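Side-chain contact in YkuI protein (Bacillus subtilis, PDB 2BAS), which binds the second messenger cyclic di-GMP through its EAL domain and is probably a phosphodiesterase that cleaves it: residues A[98-103]-A[107-112]. Numbering follows the deposited sequence.
Sequences DRFLEA and LLIFMN
The central evidence for the packing of F100 against I109 is a CH-pi contact: CG1 of I109 stands 3.6 Å from the centroid of the F100 ring and 6° off its normal, so the methylene lies almost exactly over the middle of one face. The end of the same arm, CD1, and the other branch, CG2, spread over the ring to either side of this point. CD1 of I109 reaches back to CG of F100 at 3.9 Å, near the root of the ring, while CG2 of I109 meets CE1 of F100 at 3.8 Å, toward its far end. The two side chains run past each other in opposite directions. In I109, chi1 of -53° sets CG1 anti to the carbonyl carbon and CG2 anti to the backbone N, which presents both branches to the ring.

Apolar contacts with L107 add a second, looser group. CB of L107 sits at the ring edge, near its plane, 4.3 Å from CE2 of F100; further out, CD1 of L107 meets CB of A103 at 4.1 Å. F100 is therefore met on a face by I109 and at an edge by L107, with Y56, V58 and the ring of F264 packing on it from other parts of the chain.

The strand is held by backbone bonds of L108 to V54 and Y56 of strand 53-64 and of I109 to R142 and V144, and the side-chain NE of R142 also donates to the carbonyl O of L107. The arrangement is the return from helix 82-100 through a short loop into strand 108-112, the helix-to-strand half of a beta-alpha-beta crossover between the parallel neighbours 53-64 and 108-112, whose connection also holds the short strand 67-70 and helix 72-75, characteristic of the TIM-barrel-like EAL fold, with F100 and I109 joining helix to sheet.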
ATOM      1  N   ASP A  98      16.532 -12.054 -33.316  1.00 63.63           N
ATOM      2  CA  ASP A  98      16.473 -12.357 -34.742  1.00 66.70           C
ATOM      3  C   ASP A  98      15.021 -12.648 -35.152  1.00 67.61           C
ATOM      4  O   ASP A  98      14.533 -12.098 -36.142  1.00 69.32           O
ATOM      5  CB  ASP A  98      17.408 -13.523 -35.122  1.00 66.52           C
ATOM      6  CG  ASP A  98      18.891 -13.122 -35.152  1.00 67.58           C
ATOM      7  OD1 ASP A  98      19.241 -12.007 -34.713  1.00 71.74           O
ATOM      8  OD2 ASP A  98      19.720 -13.930 -35.615  1.00 66.97           O
ATOM      9  N   ARG A  99      14.329 -13.481 -34.376  1.00 67.77           N
ATOM     10  CA  ARG A  99      12.930 -13.809 -34.658  1.00 67.29           C
ATOM     11  C   ARG A  99      12.048 -12.563 -34.617  1.00 68.32           C
ATOM     12  O   ARG A  99      11.213 -12.374 -35.504  1.00 69.60           O
ATOM     13  CB  ARG A  99      12.413 -14.899 -33.708  1.00 67.09           C
ATOM     14  CG  ARG A  99      10.943 -15.270 -33.865  1.00 65.89           C
ATOM     15  CD  ARG A  99      10.611 -15.843 -35.234  1.00 67.63           C
ATOM     16  NE  ARG A  99       9.266 -15.446 -35.665  1.00 71.57           N
ATOM     17  CZ  ARG A  99       8.193 -16.237 -35.663  1.00 72.19           C
ATOM     18  NH1 ARG A  99       8.284 -17.504 -35.270  1.00 73.00           N
ATOM     19  NH2 ARG A  99       7.023 -15.761 -36.071  1.00 68.03           N
ATOM     20  N   PHE A 100      12.252 -11.716 -33.604  1.00 67.99           N
ATOM     21  CA  PHE A 100      11.528 -10.443 -33.481  1.00 66.86           C
ATOM     22  C   PHE A 100      11.719  -9.517 -34.690  1.00 67.50           C
ATOM     23  O   PHE A 100      10.763  -8.869 -35.127  1.00 67.54           O
ATOM     24  CB  PHE A 100      11.904  -9.704 -32.189  1.00 66.89           C
ATOM     25  CG  PHE A 100      11.163 -10.186 -30.966  1.00 65.62           C
ATOM     26  CD1 PHE A 100      11.784 -11.012 -30.036  1.00 66.55           C
ATOM     27  CD2 PHE A 100       9.845  -9.807 -30.739  1.00 65.85           C
ATOM     28  CE1 PHE A 100      11.098 -11.458 -28.896  1.00 65.88           C
ATOM     29  CE2 PHE A 100       9.154 -10.245 -29.602  1.00 63.73           C
ATOM     30  CZ  PHE A 100       9.783 -11.071 -28.683  1.00 65.14           C
ATOM     31  N   LEU A 101      12.938  -9.467 -35.234  1.00 67.93           N
ATOM     32  CA  LEU A 101      13.239  -8.645 -36.416  1.00 67.74           C
ATOM     33  C   LEU A 101      12.339  -8.962 -37.621  1.00 68.13           C
ATOM     34  O   LEU A 101      12.285  -8.188 -38.577  1.00 66.89           O
ATOM     35  CB  LEU A 101      14.712  -8.782 -36.832  1.00 68.30           C
ATOM     36  CG  LEU A 101      15.854  -7.974 -36.204  1.00 68.08           C
ATOM     37  CD1 LEU A 101      17.168  -8.378 -36.866  1.00 67.09           C
ATOM     38  CD2 LEU A 101      15.649  -6.473 -36.336  1.00 67.31           C
ATOM     39  N   GLU A 102      11.644 -10.099 -37.564  1.00 68.48           N
ATOM     40  CA  GLU A 102      10.736 -10.523 -38.630  1.00 68.65           C
ATOM     41  C   GLU A 102       9.279 -10.187 -38.323  1.00 68.04           C
ATOM     42  O   GLU A 102       8.494  -9.924 -39.231  1.00 68.91           O
ATOM     43  CB  GLU A 102      10.873 -12.028 -38.901  1.00 69.01           C
ATOM     44  CG  GLU A 102      12.296 -12.514 -39.205  1.00 70.30           C
ATOM     45  CD  GLU A 102      12.937 -11.834 -40.410  1.00 73.80           C
ATOM     46  OE1 GLU A 102      12.302 -11.763 -41.489  1.00 74.07           O
ATOM     47  OE2 GLU A 102      14.096 -11.386 -40.276  1.00 74.35           O
ATOM     48  N   ALA A 103       8.922 -10.189 -37.044  1.00 67.98           N
ATOM     49  CA  ALA A 103       7.542  -9.933 -36.628  1.00 67.72           C
ATOM     50  C   ALA A 103       7.173  -8.446 -36.561  1.00 67.13           C
ATOM     51  O   ALA A 103       7.912  -7.586 -37.033  1.00 66.39           O
ATOM     52  CB  ALA A 103       7.267 -10.610 -35.302  1.00 68.05           C
ATOM     53  N   LEU A 107       5.741  -5.057 -30.921  1.00 61.25           N
ATOM     54  CA  LEU A 107       5.724  -6.100 -29.905  1.00 60.17           C
ATOM     55  C   LEU A 107       6.732  -5.796 -28.800  1.00 60.56           C
ATOM     56  O   LEU A 107       7.853  -5.365 -29.062  1.00 60.54           O
ATOM     57  CB  LEU A 107       6.012  -7.475 -30.529  1.00 58.53           C
ATOM     58  CG  LEU A 107       4.925  -8.191 -31.350  1.00 56.06           C
ATOM     59  CD1 LEU A 107       5.420  -9.536 -31.822  1.00 55.73           C
ATOM     60  CD2 LEU A 107       3.630  -8.383 -30.576  1.00 51.73           C
ATOM     61  N   LEU A 108       6.314  -5.995 -27.561  1.00 61.12           N
ATOM     62  CA  LEU A 108       7.209  -5.801 -26.431  1.00 62.04           C
ATOM     63  C   LEU A 108       8.082  -7.040 -26.301  1.00 61.48           C
ATOM     64  O   LEU A 108       7.633  -8.141 -26.618  1.00 62.95           O
ATOM     65  CB  LEU A 108       6.411  -5.543 -25.144  1.00 60.50           C
ATOM     66  CG  LEU A 108       5.613  -4.227 -25.110  1.00 61.22           C
ATOM     67  CD1 LEU A 108       4.566  -4.205 -23.986  1.00 59.23           C
ATOM     68  CD2 LEU A 108       6.512  -2.998 -25.012  1.00 58.07           C
ATOM     69  N   ILE A 109       9.325  -6.856 -25.857  1.00 60.29           N
ATOM     70  CA  ILE A 109      10.246  -7.976 -25.640  1.00 58.29           C
ATOM     71  C   ILE A 109      10.587  -8.095 -24.147  1.00 59.07           C
ATOM     72  O   ILE A 109      11.372  -7.296 -23.611  1.00 59.40           O
ATOM     73  CB  ILE A 109      11.553  -7.840 -26.499  1.00 58.05           C
ATOM     74  CG1 ILE A 109      11.229  -7.627 -27.981  1.00 56.12           C
ATOM     75  CG2 ILE A 109      12.438  -9.064 -26.334  1.00 58.17           C
ATOM     76  CD1 ILE A 109      12.412  -7.161 -28.830  1.00 57.16           C
ATOM     77  N   PHE A 110       9.986  -9.081 -23.480  1.00 59.03           N
ATOM     78  CA  PHE A 110      10.237  -9.336 -22.052  1.00 59.35           C
ATOM     79  C   PHE A 110      11.379 -10.341 -21.851  1.00 61.93           C
ATOM     80  O   PHE A 110      11.264 -11.523 -22.208  1.00 59.75           O
ATOM     81  CB  PHE A 110       8.980  -9.859 -21.358  1.00 57.87           C
ATOM     82  CG  PHE A 110       7.889  -8.837 -21.182  1.00 57.99           C
ATOM     83  CD1 PHE A 110       7.065  -8.477 -22.251  1.00 55.49           C
ATOM     84  CD2 PHE A 110       7.654  -8.264 -19.931  1.00 54.63           C
ATOM     85  CE1 PHE A 110       6.033  -7.538 -22.081  1.00 55.82           C
ATOM     86  CE2 PHE A 110       6.639  -7.320 -19.761  1.00 54.01           C
ATOM     87  CZ  PHE A 110       5.819  -6.960 -20.842  1.00 51.11           C
HETATM   88  N   MSE A 111      12.474  -9.862 -21.272  1.00 65.17           N
HETATM   89  CA  MSE A 111      13.636 -10.692 -20.990  1.00 70.96           C
HETATM   90  C   MSE A 111      13.973 -10.677 -19.503  1.00 68.80           C
HETATM   91  O   MSE A 111      14.308  -9.631 -18.945  1.00 68.83           O
HETATM   92  CB  MSE A 111      14.842 -10.183 -21.767  1.00 69.38           C
HETATM   93  CG  MSE A 111      14.739 -10.263 -23.272  1.00 76.15           C
HETATM   94 SE   MSE A 111      16.137  -9.164 -24.110  1.00 87.71          SE
HETATM   95  CE  MSE A 111      15.733  -7.407 -23.229  1.00 81.54           C
ATOM     96  N   ASN A 112      13.892 -11.844 -18.877  1.00 70.67           N
ATOM     97  CA  ASN A 112      14.188 -12.010 -17.450  1.00 71.29           C
ATOM     98  C   ASN A 112      15.676 -12.219 -17.244  1.00 71.45           C
ATOM     99  O   ASN A 112      16.211 -13.284 -17.548  1.00 71.77           O
ATOM    100  CB  ASN A 112      13.421 -13.207 -16.893  1.00 71.81           C
ATOM    101  CG  ASN A 112      13.492 -13.309 -15.381  1.00 75.42           C
ATOM    102  OD1 ASN A 112      14.038 -12.436 -14.697  1.00 83.89           O
ATOM    103  ND2 ASN A 112      12.924 -14.386 -14.846  1.00 80.62           N
TER